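Local coordinates for endo-beta-1,2-glucanase (Talaromyces funiculosus, PDB 6IMV), which hydrolyses internal beta-1,2-glucosidic linkages of beta-1,2-glucan as an endo-acting glycoside hydrolase, at residues 308-316 / 446-455. Sequence-based numbering, arbitrary orientation.
Sequences KVLEMPYYD and GVSGLVSQKM
Leu310 O takes a nearly straight hydrogen bond from Val447 N (2.7 Å, 167° at the hydrogen), which ties the loop 308-316 to the N-cap residue of helix 448-457. CG2 of Val447 packs against Glu311 CA. A water bridges the same helix start to the loop, donating to Val309 O and bonded to Ser448 OG at 2.6 Å. Ser448 OG lies between its backbone N and carbonyl carbon (chi1 63°), which turns the hydroxyl to that water while CB rests against the Met312 carbonyl carbon at 3.5 Å. Val451 closes over Glu311 O, its CG2 at 3.1 Å, and this buried carbonyl oxygen has no hydrogen-bond partner. Pro313, the centre of an inverse gamma turn, sets CG on Ser452 CB (3.9 Å) and CD on Met455 SD (4.0 Å), crossing the Met455 side chain obliquely. Met312 and Met455, both bent at the last torsion, cross at about a right angle, their CE methyls 3.7 Å apart. This loop-to-helix-start packing lies outside the sugar site, the Glu311 side chain about 11 Å from a bound beta-D-glucopyranose. Helices 461-475 (Phe464), 163-182 (Trp171) and 80-94 (Met88) enclose the loop's buried middle, while Asp316 reaches the surface just before helix 318-337.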
loop_
_atom_site.group_PDB
_atom_site.type_symbol
_atom_site.label_atom_id
_atom_site.label_comp_id
_atom_site.label_asym_id
_atom_site.label_seq_id
_atom_site.Cartn_x
_atom_site.Cartn_y
_atom_site.Cartn_z
ATOM N N LYS A 308 2.275 6.821 -0.987
ATOM C CA LYS A 308 3.459 7.473 -0.415
ATOM C C LYS A 308 3.125 8.200 0.894
ATOM O O LYS A 308 3.979 8.296 1.766
ATOM C CB LYS A 308 4.101 8.439 -1.413
ATOM C CG LYS A 308 3.304 9.702 -1.709
ATOM C CD LYS A 308 3.801 10.457 -2.921
ATOM C CE LYS A 308 3.143 11.811 -3.079
ATOM N NZ LYS A 308 3.755 12.594 -4.178
ATOM N N VAL A 309 1.892 8.706 1.031
ATOM C CA VAL A 309 1.526 9.545 2.181
ATOM C C VAL A 309 1.436 8.688 3.455
ATOM O O VAL A 309 1.481 9.240 4.547
ATOM C CB VAL A 309 0.226 10.336 1.938
ATOM C CG1 VAL A 309 0.286 11.111 0.636
ATOM C CG2 VAL A 309 -1.010 9.452 1.993
ATOM N N LEU A 310 1.336 7.360 3.300
ATOM C CA LEU A 310 1.357 6.414 4.427
ATOM C C LEU A 310 2.762 6.310 5.034
ATOM O O LEU A 310 2.901 5.842 6.166
ATOM C CB LEU A 310 0.924 5.016 3.971
ATOM C CG LEU A 310 -0.542 4.817 3.591
ATOM C CD1 LEU A 310 -0.713 3.486 2.875
ATOM C CD2 LEU A 310 -1.448 4.878 4.812
ATOM N N GLU A 311 3.795 6.660 4.262
ATOM C CA GLU A 311 5.173 6.278 4.608
ATOM C C GLU A 311 6.064 7.496 4.903
ATOM O O GLU A 311 7.065 7.343 5.552
ATOM C CB GLU A 311 5.773 5.432 3.486
ATOM C CG GLU A 311 4.950 4.189 3.178
ATOM C CD GLU A 311 5.738 3.032 2.593
ATOM O OE1 GLU A 311 6.941 2.859 2.966
ATOM O OE2 GLU A 311 5.167 2.322 1.758
ATOM N N MET A 312 5.721 8.687 4.414
ATOM C CA MET A 312 6.512 9.892 4.687
ATOM C C MET A 312 5.565 11.034 5.016
ATOM O O MET A 312 4.417 11.023 4.580
ATOM C CB MET A 312 7.393 10.263 3.491
ATOM C CG MET A 312 8.403 9.180 3.155
ATOM S SD MET A 312 9.526 9.661 1.848
ATOM C CE MET A 312 10.692 10.695 2.742
ATOM N N PRO A 313 6.001 12.025 5.826
ATOM C CA PRO A 313 5.098 13.057 6.346
ATOM C C PRO A 313 4.739 14.167 5.341
ATOM O O PRO A 313 4.909 15.350 5.630
ATOM C CB PRO A 313 5.893 13.604 7.545
ATOM C CG PRO A 313 7.332 13.451 7.131
ATOM C CD PRO A 313 7.371 12.150 6.355
ATOM N N TYR A 314 4.179 13.767 4.198
ATOM C CA TYR A 314 3.657 14.671 3.194
ATOM C C TYR A 314 2.613 15.628 3.793
ATOM O O TYR A 314 2.552 16.783 3.400
ATOM C CB TYR A 314 3.035 13.869 2.043
ATOM C CG TYR A 314 4.048 13.307 1.081
ATOM C CD1 TYR A 314 4.465 14.052 -0.009
ATOM C CD2 TYR A 314 4.600 12.045 1.260
ATOM C CE1 TYR A 314 5.400 13.559 -0.901
ATOM C CE2 TYR A 314 5.543 11.541 0.377
ATOM C CZ TYR A 314 5.947 12.304 -0.706
ATOM O OH TYR A 314 6.879 11.841 -1.596
ATOM N N TYR A 315 1.791 15.143 4.734
ATOM C CA TYR A 315 0.658 15.932 5.238
ATOM C C TYR A 315 1.087 16.913 6.338
ATOM O O TYR A 315 0.232 17.646 6.838
ATOM C CB TYR A 315 -0.481 15.016 5.688
ATOM C CG TYR A 315 -1.164 14.270 4.568
ATOM C CD1 TYR A 315 -0.925 14.585 3.235
ATOM C CD2 TYR A 315 -2.056 13.240 4.839
ATOM C CE1 TYR A 315 -1.535 13.883 2.209
ATOM C CE2 TYR A 315 -2.689 12.546 3.823
ATOM C CZ TYR A 315 -2.433 12.871 2.501
ATOM O OH TYR A 315 -3.046 12.197 1.482
ATOM N N ASP A 316 2.389 16.962 6.672
ATOM C CA ASP A 316 2.969 18.059 7.463
ATOM C C ASP A 316 2.992 19.353 6.641
ATOM O O ASP A 316 3.118 20.419 7.205
ATOM C CB ASP A 316 4.389 17.747 7.951
ATOM C CG ASP A 316 4.473 16.716 9.063
ATOM O OD1 ASP A 316 3.436 16.165 9.399
ATOM O OD2 ASP A 316 5.582 16.479 9.579
ATOM N N GLY A 446 -0.942 5.487 9.128
ATOM C CA GLY A 446 0.321 5.375 8.402
ATOM C C GLY A 446 1.495 5.271 9.362
ATOM O O GLY A 446 1.286 5.147 10.588
ATOM N N VAL A 447 2.717 5.320 8.817
ATOM C CA VAL A 447 3.945 5.295 9.636
ATOM C C VAL A 447 4.706 6.621 9.494
ATOM O O VAL A 447 5.858 6.723 9.936
ATOM C CB VAL A 447 4.852 4.096 9.298
ATOM C CG1 VAL A 447 4.179 2.770 9.626
ATOM C CG2 VAL A 447 5.335 4.119 7.853
ATOM N N SER A 448 4.056 7.649 8.933
ATOM C CA SER A 448 4.730 8.921 8.645
ATOM C C SER A 448 5.229 9.608 9.929
ATOM O O SER A 448 6.257 10.312 9.892
ATOM C CB SER A 448 3.877 9.834 7.823
ATOM O OG SER A 448 2.697 10.211 8.497
ATOM N N GLY A 449 4.518 9.407 11.045
ATOM C CA GLY A 449 4.942 9.901 12.365
ATOM C C GLY A 449 6.272 9.294 12.805
ATOM O O GLY A 449 7.191 10.004 13.200
ATOM N N LEU A 450 6.372 7.964 12.753
ATOM C CA LEU A 450 7.615 7.263 13.061
ATOM C C LEU A 450 8.743 7.710 12.118
ATOM O O LEU A 450 9.873 7.946 12.561
ATOM C CB LEU A 450 7.375 5.757 12.960
ATOM C CG LEU A 450 6.638 5.140 14.143
ATOM C CD1 LEU A 450 6.075 3.776 13.783
ATOM C CD2 LEU A 450 7.549 5.048 15.356
ATOM N N VAL A 451 8.434 7.834 10.828
ATOM C CA VAL A 451 9.430 8.172 9.828
ATOM C C VAL A 451 9.913 9.604 10.087
ATOM O O VAL A 451 11.108 9.873 10.048
ATOM C CB VAL A 451 8.871 7.973 8.407
ATOM C CG1 VAL A 451 9.732 8.637 7.341
ATOM C CG2 VAL A 451 8.684 6.494 8.116
ATOM N N SER A 452 8.970 10.509 10.371
ATOM C CA SER A 452 9.263 11.907 10.669
ATOM C C SER A 452 10.230 12.022 11.866
ATOM O O SER A 452 11.162 12.839 11.867
ATOM C CB SER A 452 7.949 12.644 10.899
ATOM O OG SER A 452 8.179 13.935 11.397
ATOM N N GLN A 453 10.012 11.201 12.896
ATOM C CA GLN A 453 10.860 11.231 14.095
ATOM C C GLN A 453 12.319 10.929 13.719
ATOM O O GLN A 453 13.242 11.647 14.107
ATOM C CB GLN A 453 10.332 10.226 15.112
ATOM C CG GLN A 453 11.086 10.232 16.430
ATOM C CD GLN A 453 10.699 9.035 17.261
ATOM O OE1 GLN A 453 9.694 8.372 16.995
ATOM N NE2 GLN A 453 11.500 8.751 18.276
ATOM N N LYS A 454 12.511 9.871 12.929
ATOM C CA LYS A 454 13.837 9.388 12.550
ATOM C C LYS A 454 14.468 10.369 11.549
ATOM O O LYS A 454 15.662 10.651 11.622
ATOM C CB LYS A 454 13.712 7.957 12.018
ATOM C CG LYS A 454 15.019 7.211 11.782
ATOM C CD LYS A 454 14.791 5.734 11.503
ATOM C CE LYS A 454 16.012 5.032 10.942
ATOM N NZ LYS A 454 17.154 5.068 11.885
ATOM N N MET A 455 13.659 10.909 10.632
ATOM C CA MET A 455 14.137 11.913 9.670
ATOM C C MET A 455 14.671 13.144 10.418
ATOM O O MET A 455 15.716 13.696 10.054
ATOM C CB MET A 455 13.025 12.342 8.710
ATOM C CG MET A 455 12.652 11.274 7.690
ATOM S SD MET A 455 11.395 11.882 6.532
ATOM C CE MET A 455 12.438 12.708 5.335
HETATM O O HOH W 1 0.997 8.768 7.258
#